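PDB 5XHH: Hcp1 family type VI secretion system effector from Salmonella typhimurium, which probably serves as a secreted structural component of the type VI secretion system, where Hcp proteins typically assemble into hexameric rings that stack into a tube. Local coordinates for residues 67-72 with 123-128; 3-8 with 28-33; 23-28 with 63-68. One frame throughout, in Å; residues are numbered along the deposited sequence.

Contact 1 of 3, residues 67-72 with 123-128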
loop_
_atom_site.group_PDB
_atom_site.type_symbol
_atom_site.label_atom_id
_atom_site.label_comp_id
_atom_site.label_asym_id
_atom_site.label_seq_id
_atom_site.Cartn_x
_atom_site.Cartn_y
_atom_site.Cartn_z
ATOM N N PRO A 67 -14.103 3.642 -6.881
ATOM C CA PRO A 67 -14.698 4.987 -6.825
ATOM C C PRO A 67 -14.228 5.786 -5.628
ATOM O O PRO A 67 -14.084 7.012 -5.724
ATOM C CB PRO A 67 -16.211 4.711 -6.769
ATOM C CG PRO A 67 -16.379 3.314 -7.284
ATOM C CD PRO A 67 -15.139 2.597 -6.803
ATOM N N ASN A 68 -13.954 5.128 -4.498
ATOM C CA ASN A 68 -13.497 5.872 -3.333
ATOM C C ASN A 68 -12.028 6.238 -3.425
ATOM O O ASN A 68 -11.639 7.309 -2.951
ATOM C CB ASN A 68 -13.781 5.084 -2.057
ATOM C CG ASN A 68 -15.192 5.300 -1.562
ATOM O OD1 ASN A 68 -15.689 6.418 -1.586
ATOM N ND2 ASN A 68 -15.851 4.233 -1.142
ATOM N N LEU A 69 -11.192 5.380 -4.013
ATOM C CA LEU A 69 -9.824 5.807 -4.307
ATOM C C LEU A 69 -9.829 7.044 -5.206
ATOM O O LEU A 69 -9.132 8.022 -4.934
ATOM C CB LEU A 69 -9.036 4.660 -4.946
ATOM C CG LEU A 69 -8.792 3.452 -4.046
ATOM C CD1 LEU A 69 -8.370 2.280 -4.878
ATOM C CD2 LEU A 69 -7.701 3.784 -3.021
ATOM N N PHE A 70 -10.633 7.018 -6.276
ATOM C CA PHE A 70 -10.819 8.203 -7.112
ATOM C C PHE A 70 -11.241 9.421 -6.290
ATOM O O PHE A 70 -10.653 10.505 -6.403
ATOM C CB PHE A 70 -11.862 7.895 -8.192
ATOM C CG PHE A 70 -12.259 9.091 -9.012
ATOM C CD1 PHE A 70 -11.511 9.469 -10.116
ATOM C CD2 PHE A 70 -13.387 9.835 -8.681
ATOM C CE1 PHE A 70 -11.874 10.576 -10.872
ATOM C CE2 PHE A 70 -13.755 10.948 -9.433
ATOM C CZ PHE A 70 -13.000 11.316 -10.529
ATOM N N LYS A 71 -12.271 9.262 -5.462
ATOM C CA LYS A 71 -12.798 10.386 -4.693
ATOM C C LYS A 71 -11.745 10.977 -3.751
ATOM O O LYS A 71 -11.552 12.195 -3.709
ATOM C CB LYS A 71 -14.034 9.932 -3.923
ATOM C CG LYS A 71 -14.302 10.680 -2.633
ATOM C CD LYS A 71 -15.750 10.513 -2.279
ATOM C CE LYS A 71 -15.901 10.479 -0.797
ATOM N NZ LYS A 71 -15.342 9.181 -0.313
ATOM N N TYR A 72 -11.029 10.119 -3.000
ATOM C CA TYR A 72 -9.969 10.607 -2.114
ATOM C C TYR A 72 -8.859 11.283 -2.897
ATOM O O TYR A 72 -8.252 12.243 -2.416
ATOM C CB TYR A 72 -9.372 9.468 -1.299
ATOM C CG TYR A 72 -10.061 9.166 0.003
ATOM C CD1 TYR A 72 -11.374 8.700 0.040
ATOM C CD2 TYR A 72 -9.379 9.307 1.205
ATOM C CE1 TYR A 72 -11.981 8.401 1.250
ATOM C CE2 TYR A 72 -9.977 9.005 2.405
ATOM C CZ TYR A 72 -11.273 8.555 2.422
ATOM O OH TYR A 72 -11.869 8.249 3.617
ATOM N N GLU A 123 -6.335 -1.534 -12.271
ATOM C CA GLU A 123 -6.179 -0.162 -11.810
ATOM C C GLU A 123 -4.911 -0.069 -10.983
ATOM O O GLU A 123 -4.786 -0.755 -9.951
ATOM C CB GLU A 123 -7.395 0.254 -10.997
ATOM C CG GLU A 123 -7.431 1.694 -10.568
ATOM C CD GLU A 123 -8.756 2.029 -9.919
ATOM O OE1 GLU A 123 -9.594 2.651 -10.591
ATOM O OE2 GLU A 123 -8.974 1.652 -8.740
ATOM N N THR A 124 -3.982 0.767 -11.439
ATOM C CA THR A 124 -2.791 1.105 -10.677
ATOM C C THR A 124 -3.085 2.293 -9.774
ATOM O O THR A 124 -3.783 3.228 -10.165
ATOM C CB THR A 124 -1.627 1.419 -11.624
ATOM O OG1 THR A 124 -1.294 0.235 -12.338
ATOM C CG2 THR A 124 -0.387 1.907 -10.863
ATOM N N VAL A 125 -2.567 2.237 -8.554
ATOM C CA VAL A 125 -2.835 3.234 -7.530
ATOM C C VAL A 125 -1.521 3.577 -6.845
ATOM O O VAL A 125 -0.716 2.692 -6.539
ATOM C CB VAL A 125 -3.855 2.722 -6.488
ATOM C CG1 VAL A 125 -4.142 3.800 -5.441
ATOM C CG2 VAL A 125 -5.134 2.254 -7.168
ATOM N N GLU A 126 -1.307 4.856 -6.600
ATOM C CA GLU A 126 -0.197 5.303 -5.785
ATOM C C GLU A 126 -0.745 6.024 -4.569
ATOM O O GLU A 126 -1.614 6.903 -4.702
ATOM C CB GLU A 126 0.736 6.210 -6.563
ATOM C CG GLU A 126 1.487 5.504 -7.671
ATOM C CD GLU A 126 2.445 6.449 -8.359
ATOM O OE1 GLU A 126 2.872 7.417 -7.694
ATOM O OE2 GLU A 126 2.763 6.230 -9.548
ATOM N N LEU A 127 -0.223 5.636 -3.399
ATOM C CA LEU A 127 -0.528 6.242 -2.111
ATOM C C LEU A 127 0.766 6.775 -1.524
ATOM O O LEU A 127 1.731 6.021 -1.351
ATOM C CB LEU A 127 -1.147 5.236 -1.142
ATOM C CG LEU A 127 -2.302 4.333 -1.553
ATOM C CD1 LEU A 127 -2.588 3.349 -0.438
ATOM C CD2 LEU A 127 -3.541 5.137 -1.905
ATOM N N SER A 128 0.798 8.062 -1.223
ATOM C CA SER A 128 1.936 8.566 -0.483
ATOM C C SER A 128 1.720 8.271 0.991
ATOM O O SER A 128 0.587 8.199 1.462
ATOM C CB SER A 128 2.113 10.063 -0.713
ATOM O OG SER A 128 1.016 10.745 -0.157
#

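Contact 2 of 3, residues 3-8 with 28-33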
loop_
_atom_site.group_PDB
_atom_site.type_symbol
_atom_site.label_atom_id
_atom_site.label_comp_id
_atom_site.label_asym_id
_atom_site.label_seq_id
_atom_site.Cartn_x
_atom_site.Cartn_y
_atom_site.Cartn_z
ATOM N N TYR A 3 0.329 -16.488 -3.919
ATOM C CA TYR A 3 0.385 -15.591 -2.763
ATOM C C TYR A 3 -0.864 -14.720 -2.680
ATOM O O TYR A 3 -1.316 -14.172 -3.685
ATOM C CB TYR A 3 1.643 -14.683 -2.794
ATOM C CG TYR A 3 2.958 -15.402 -2.532
ATOM C CD1 TYR A 3 3.661 -15.978 -3.572
ATOM C CD2 TYR A 3 3.484 -15.515 -1.247
ATOM C CE1 TYR A 3 4.846 -16.643 -3.358
ATOM C CE2 TYR A 3 4.691 -16.180 -1.022
ATOM C CZ TYR A 3 5.367 -16.741 -2.093
ATOM O OH TYR A 3 6.565 -17.415 -1.932
ATOM N N ASP A 4 -1.414 -14.594 -1.474
ATOM C CA ASP A 4 -2.502 -13.669 -1.183
ATOM C C ASP A 4 -1.927 -12.385 -0.605
ATOM O O ASP A 4 -1.037 -12.420 0.253
ATOM C CB ASP A 4 -3.511 -14.259 -0.185
ATOM C CG ASP A 4 -4.150 -15.550 -0.671
ATOM O OD1 ASP A 4 -4.513 -15.639 -1.861
ATOM O OD2 ASP A 4 -4.290 -16.483 0.145
ATOM N N ILE A 5 -2.445 -11.257 -1.082
ATOM C CA ILE A 5 -2.022 -9.923 -0.674
ATOM C C ILE A 5 -3.281 -9.124 -0.374
ATOM O O ILE A 5 -4.181 -9.046 -1.218
ATOM C CB ILE A 5 -1.193 -9.218 -1.771
ATOM C CG1 ILE A 5 -0.070 -10.138 -2.295
ATOM C CG2 ILE A 5 -0.605 -7.921 -1.239
ATOM C CD1 ILE A 5 0.589 -9.660 -3.599
ATOM N N PHE A 6 -3.344 -8.525 0.810
ATOM C CA PHE A 6 -4.502 -7.753 1.234
ATOM C C PHE A 6 -4.064 -6.350 1.621
ATOM O O PHE A 6 -2.995 -6.165 2.217
ATOM C CB PHE A 6 -5.215 -8.426 2.419
ATOM C CG PHE A 6 -5.675 -9.816 2.118
ATOM C CD1 PHE A 6 -6.812 -10.028 1.378
ATOM C CD2 PHE A 6 -4.951 -10.917 2.562
ATOM C CE1 PHE A 6 -7.238 -11.313 1.092
ATOM C CE2 PHE A 6 -5.367 -12.204 2.280
ATOM C CZ PHE A 6 -6.519 -12.400 1.551
ATOM N N LEU A 7 -4.883 -5.364 1.266
ATOM C CA LEU A 7 -4.633 -3.978 1.626
ATOM C C LEU A 7 -5.873 -3.426 2.308
ATOM O O LEU A 7 -6.936 -3.325 1.692
ATOM C CB LEU A 7 -4.259 -3.130 0.413
ATOM C CG LEU A 7 -3.934 -1.676 0.757
ATOM C CD1 LEU A 7 -2.827 -1.612 1.800
ATOM C CD2 LEU A 7 -3.539 -0.884 -0.491
ATOM N N LYS A 8 -5.730 -3.085 3.580
ATOM C CA LYS A 8 -6.793 -2.512 4.385
ATOM C C LYS A 8 -6.565 -1.008 4.445
ATOM O O LYS A 8 -5.580 -0.551 5.027
ATOM C CB LYS A 8 -6.787 -3.130 5.780
ATOM C CG LYS A 8 -7.858 -2.559 6.709
ATOM C CD LYS A 8 -7.529 -2.816 8.171
ATOM C CE LYS A 8 -8.717 -2.460 9.059
ATOM N NZ LYS A 8 -8.311 -2.293 10.466
ATOM N N LEU A 28 -3.014 -7.335 -6.570
ATOM C CA LEU A 28 -2.307 -8.143 -7.555
ATOM C C LEU A 28 -0.788 -8.023 -7.413
ATOM O O LEU A 28 -0.083 -9.026 -7.512
ATOM C CB LEU A 28 -2.753 -7.750 -8.964
ATOM C CG LEU A 28 -4.267 -7.938 -9.209
ATOM C CD1 LEU A 28 -4.725 -7.146 -10.400
ATOM C CD2 LEU A 28 -4.617 -9.438 -9.365
ATOM N N SER A 29 -0.276 -6.819 -7.153
ATOM C CA SER A 29 1.155 -6.589 -6.987
ATOM C C SER A 29 1.354 -5.215 -6.362
ATOM O O SER A 29 0.444 -4.386 -6.348
ATOM C CB SER A 29 1.900 -6.688 -8.321
ATOM O OG SER A 29 1.584 -5.605 -9.162
ATOM N N TRP A 30 2.571 -4.966 -5.880
ATOM C CA TRP A 30 2.856 -3.754 -5.114
ATOM C C TRP A 30 4.358 -3.543 -5.090
ATOM O O TRP A 30 5.126 -4.492 -5.228
ATOM C CB TRP A 30 2.307 -3.848 -3.683
ATOM C CG TRP A 30 2.916 -4.979 -2.920
ATOM C CD1 TRP A 30 2.420 -6.242 -2.784
ATOM C CD2 TRP A 30 4.159 -4.954 -2.203
ATOM N NE1 TRP A 30 3.271 -7.005 -2.033
ATOM C CE2 TRP A 30 4.356 -6.243 -1.671
ATOM C CE3 TRP A 30 5.128 -3.968 -1.972
ATOM C CZ2 TRP A 30 5.482 -6.574 -0.896
ATOM C CZ3 TRP A 30 6.263 -4.303 -1.205
ATOM C CH2 TRP A 30 6.419 -5.589 -0.676
ATOM N N ARG A 31 4.771 -2.296 -4.886
ATOM C CA ARG A 31 6.183 -1.984 -4.714
ATOM C C ARG A 31 6.332 -0.601 -4.088
ATOM O O ARG A 31 5.457 0.259 -4.206
ATOM C CB ARG A 31 6.954 -2.060 -6.044
ATOM C CG ARG A 31 6.701 -0.927 -7.030
ATOM C CD ARG A 31 5.397 -1.144 -7.793
ATOM N NE ARG A 31 5.305 -2.473 -8.394
ATOM C CZ ARG A 31 4.168 -3.027 -8.808
ATOM N NH1 ARG A 31 4.170 -4.242 -9.335
ATOM N NH2 ARG A 31 3.024 -2.371 -8.681
ATOM N N TRP A 32 7.470 -0.411 -3.423
ATOM C CA TRP A 32 7.901 0.869 -2.873
ATOM C C TRP A 32 9.382 0.729 -2.557
ATOM O O TRP A 32 9.915 -0.381 -2.541
ATOM C CB TRP A 32 7.092 1.272 -1.629
ATOM C CG TRP A 32 7.209 0.330 -0.427
ATOM C CD1 TRP A 32 6.522 -0.825 -0.224
ATOM C CD2 TRP A 32 8.046 0.505 0.735
ATOM N NE1 TRP A 32 6.882 -1.392 0.984
ATOM C CE2 TRP A 32 7.815 -0.595 1.590
ATOM C CE3 TRP A 32 8.972 1.473 1.124
ATOM C CZ2 TRP A 32 8.473 -0.746 2.814
ATOM C CZ3 TRP A 32 9.619 1.332 2.347
ATOM C CH2 TRP A 32 9.370 0.228 3.173
ATOM N N ASN A 33 10.056 1.861 -2.340
ATOM C CA ASN A 33 11.446 1.770 -1.916
ATOM C C ASN A 33 11.837 2.966 -1.060
ATOM O O ASN A 33 11.210 4.027 -1.091
ATOM C CB ASN A 33 12.426 1.604 -3.104
ATOM C CG ASN A 33 12.598 2.859 -3.943
ATOM O OD1 ASN A 33 13.256 3.823 -3.532
ATOM N ND2 ASN A 33 12.055 2.828 -5.157
#

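Contact 3 of 3, residues 23-28 with 63-68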
loop_
_atom_site.group_PDB
_atom_site.type_symbol
_atom_site.label_atom_id
_atom_site.label_comp_id
_atom_site.label_asym_id
_atom_site.label_seq_id
_atom_site.Cartn_x
_atom_site.Cartn_y
_atom_site.Cartn_z
ATOM N N ASN A 23 -13.686 -7.501 3.183
ATOM C CA ASN A 23 -13.851 -6.124 2.718
ATOM C C ASN A 23 -12.537 -5.339 2.681
ATOM O O ASN A 23 -12.538 -4.107 2.717
ATOM C CB ASN A 23 -14.895 -5.398 3.559
ATOM C CG ASN A 23 -16.212 -6.129 3.549
ATOM O OD1 ASN A 23 -16.836 -6.280 2.500
ATOM N ND2 ASN A 23 -16.611 -6.639 4.697
ATOM N N GLU A 24 -11.416 -6.033 2.590
ATOM C CA GLU A 24 -10.158 -5.394 2.239
ATOM C C GLU A 24 -9.936 -5.530 0.742
ATOM O O GLU A 24 -10.667 -6.240 0.048
ATOM C CB GLU A 24 -9.008 -6.005 3.036
ATOM C CG GLU A 24 -9.236 -5.861 4.521
ATOM C CD GLU A 24 -8.106 -6.425 5.365
ATOM O OE1 GLU A 24 -8.317 -6.581 6.584
ATOM O OE2 GLU A 24 -7.023 -6.716 4.823
ATOM N N ILE A 25 -8.932 -4.819 0.237
ATOM C CA ILE A 25 -8.609 -4.852 -1.185
ATOM C C ILE A 25 -7.666 -6.011 -1.466
ATOM O O ILE A 25 -6.609 -6.135 -0.832
ATOM C CB ILE A 25 -7.968 -3.539 -1.641
ATOM C CG1 ILE A 25 -8.921 -2.377 -1.451
ATOM C CG2 ILE A 25 -7.551 -3.651 -3.106
ATOM C CD1 ILE A 25 -8.204 -1.030 -1.464
ATOM N N GLU A 26 -8.021 -6.830 -2.450
ATOM C CA GLU A 26 -7.143 -7.899 -2.896
ATOM C C GLU A 26 -6.160 -7.325 -3.911
ATOM O O GLU A 26 -6.562 -6.760 -4.933
ATOM C CB GLU A 26 -7.959 -9.050 -3.484
ATOM C CG GLU A 26 -8.818 -9.763 -2.427
ATOM C CD GLU A 26 -9.537 -10.990 -2.957
ATOM O OE1 GLU A 26 -9.440 -11.264 -4.168
ATOM O OE2 GLU A 26 -10.194 -11.689 -2.159
ATOM N N VAL A 27 -4.873 -7.459 -3.622
ATOM C CA VAL A 27 -3.830 -6.770 -4.362
ATOM C C VAL A 27 -3.163 -7.746 -5.314
ATOM O O VAL A 27 -2.764 -8.840 -4.910
ATOM C CB VAL A 27 -2.800 -6.150 -3.406
ATOM C CG1 VAL A 27 -1.531 -5.749 -4.169
ATOM C CG2 VAL A 27 -3.420 -4.971 -2.672
ATOM N N LEU A 28 -3.014 -7.335 -6.570
ATOM C CA LEU A 28 -2.307 -8.143 -7.555
ATOM C C LEU A 28 -0.788 -8.023 -7.413
ATOM O O LEU A 28 -0.083 -9.026 -7.512
ATOM C CB LEU A 28 -2.753 -7.750 -8.964
ATOM C CG LEU A 28 -4.267 -7.938 -9.209
ATOM C CD1 LEU A 28 -4.725 -7.146 -10.400
ATOM C CD2 LEU A 28 -4.617 -9.438 -9.365
ATOM N N ASP A 63 -12.630 -2.490 -8.541
ATOM C CA ASP A 63 -13.484 -3.150 -7.561
ATOM C C ASP A 63 -14.167 -2.084 -6.714
ATOM O O ASP A 63 -14.138 -0.899 -7.055
ATOM C CB ASP A 63 -12.669 -4.160 -6.729
ATOM C CG ASP A 63 -11.524 -3.512 -5.948
ATOM O OD1 ASP A 63 -11.589 -2.298 -5.661
ATOM O OD2 ASP A 63 -10.557 -4.240 -5.609
ATOM N N ARG A 64 -14.757 -2.509 -5.586
ATOM C CA ARG A 64 -15.541 -1.601 -4.754
ATOM C C ARG A 64 -14.717 -0.417 -4.245
ATOM O O ARG A 64 -15.275 0.646 -3.964
ATOM C CB ARG A 64 -16.157 -2.368 -3.573
ATOM C CG ARG A 64 -16.859 -1.476 -2.545
ATOM C CD ARG A 64 -17.081 -2.170 -1.204
ATOM N NE ARG A 64 -18.319 -2.943 -1.177
ATOM C CZ ARG A 64 -19.504 -2.453 -0.816
ATOM N NH1 ARG A 64 -19.623 -1.184 -0.452
ATOM N NH2 ARG A 64 -20.576 -3.233 -0.820
ATOM N N ALA A 65 -13.397 -0.572 -4.113
ATOM C CA ALA A 65 -12.589 0.536 -3.609
ATOM C C ALA A 65 -12.373 1.621 -4.653
ATOM O O ALA A 65 -12.109 2.773 -4.291
ATOM C CB ALA A 65 -11.230 0.027 -3.117
ATOM N N SER A 66 -12.509 1.276 -5.935
ATOM C CA SER A 66 -12.078 2.178 -6.998
ATOM C C SER A 66 -12.769 3.535 -6.963
ATOM O O SER A 66 -12.062 4.556 -7.002
ATOM C CB SER A 66 -12.250 1.471 -8.346
ATOM O OG SER A 66 -11.342 0.400 -8.454
ATOM N N PRO A 67 -14.103 3.642 -6.881
ATOM C CA PRO A 67 -14.698 4.987 -6.825
ATOM C C PRO A 67 -14.228 5.786 -5.628
ATOM O O PRO A 67 -14.084 7.012 -5.724
ATOM C CB PRO A 67 -16.211 4.711 -6.769
ATOM C CG PRO A 67 -16.379 3.314 -7.284
ATOM C CD PRO A 67 -15.139 2.597 -6.803
ATOM N N ASN A 68 -13.954 5.128 -4.498
ATOM C CA ASN A 68 -13.497 5.872 -3.333
ATOM C C ASN A 68 -12.028 6.238 -3.425
ATOM O O ASN A 68 -11.639 7.309 -2.951
ATOM C CB ASN A 68 -13.781 5.084 -2.057
ATOM C CG ASN A 68 -15.192 5.300 -1.562
ATOM O OD1 ASN A 68 -15.689 6.418 -1.586
ATOM N ND2 ASN A 68 -15.851 4.233 -1.142
HETATM O O HOH W 1 -11.110 -5.770 -3.457
#

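Contact 1 of 3, residues 67-72 with 123-128
L69 of helix 66-75 reaches down onto strand 121-129 and meets V125 and E123. Its CB leaves the helix toward the strand. CG lies anti to the carbonyl carbon (chi1 -66°), which carries the branch point on toward the sheet. From there CD1 does the touching. It comes to 4.0 Å from V125 CG2, a plain apolar contact, with the two side chains crossing at about a right angle. The same methyl lies 4.0 Å from E123 OE2. This is van der Waals contact between a methyl and a carboxylate oxygen, not a polar bond. L69 also packs on I9, I12 and H60.

E123 runs out extended from the strand, with CG anti to the backbone N (chi1 -174°). Its OE2 is buried but well supplied. It is hydrogen-bonded to S66 OG at the start of the helix and to H60 NE2 on strand 51-61. These two bonds hold the carboxylate beside the leucine methyl and would be expected to stabilise its negative charge. L127 stands further off, with its CD2 4.5 Å from L69 CD2.

All three touching residues, L69, E123 and V125, are buried. The arrangement is helix-on-sheet packing in the Hcp fold, with the one helix of this chain lying against the sheet that contains strand 121-129.

Contact 2 of 3, residues 3-8 with 28-33
This contact belongs to the packing between the two sheets of the Hcp barrel, and it is partly buried. I5 on strand 3-9 meets W30 on strand 29-36, and the strands lie in different sheets. No hydrogen bond joins the two segments.

The isoleucine sends two methyl ends to the indole. CG2 lies 3.8 Å from W30 CD1, and CD1 of I5 lies 4.0 Å from the same W30 CD1. Both also come to about 4.1 Å from W30 NE1, so the pyrrole part of the indole takes the contact. I5 CG2 approaches the ring obliquely, and the two side chains cross at about a right angle. W30 CG sits between the backbone N and the carbonyl carbon (chi1 61°), and with this torsion the CD1 and NE1 side of the indole lies toward I5. I5 CD1 also reaches the backbone, at 4.0 Å from L28 O. The first bond of the L28 side chain leads away from strand 3-9; the side chain packs on Y61.

On the same strand, R31 NH1 donates to S29 OG at 2.9 Å, the oxygen tilted 21° from the guanidinium plane. R31 NH2 makes a salt bridge with D57 on neighbouring strand 51-61. Around the apolar patch, W30 meets M86 and Y99, and I5 packs on L84 and V27. Here an aliphatic residue of one sheet of the Hcp barrel rests on an aromatic residue of the other.

Contact 3 of 3, residues 23-28 with 63-68
A capping box opens helix 66-75, and I25 of the short strand 25-26 packs against it. The apolar part is small and close. I25 CD1 lies 3.6 Å from A65 CB, and I25 CG1 lies 3.7 Å from the same methyl. The end of the isoleucine therefore lies along A65 with two successive carbons. CG1 lies anti to the carbonyl carbon (chi1 -62°), and this leaves CG2 anti to the backbone N. CG2 turns to the aspartate, at 4.0 Å from D63 OD2. There the side chains cross at about a right angle. I25 also rests on H60 and I9, and A65 on I12.

The polar part belongs to the helix start. The box is made by D63 and S66. D63 N donates to S66 OG at 3.2 Å, in a nearly straight bond of 166°. The D63 carboxylate caps through OD1, which accepts from A65 N at 2.9 Å and is met from above the carboxylate plane. A type I turn runs from D63 to S66, closed by the backbone bond from S66 N to D63 O. The negative carboxylate at this end would be expected to suit the helix dipole.

D63 OD2 accepts from H60 ND1 on strand 51-61 as well as from a water, so the second oxygen of the carboxylate is also held. This water joins the segments across the contact. It donates to D63 OD2 at 2.7 Å and accepts only weakly from E26 N, at 3.4 Å.

Overall arrangement
Contacts 1 and 3 are buried and hold the same helix, 66-75. Contact 1 joins the helix to strand 121-129, and contact 3 joins the turn leading into it to strand 25-26. They meet where S66 OG bonds to E123 OE2. Contact 2 is only partly buried, though nearer the chain centre, and joins strands of the two sheets without the helix. It is linked to contact 3 by backbone bonds between segments 3-8 and 23-28, and the two share L28. None of the three has a direct hydrogen bond between its segments. Contact 2 is aliphatic on aromatic. Contacts 1 and 3 are aliphatic, each with a methyl also beside a carboxylate oxygen; contact 3 adds a water bridge that is weak on one side.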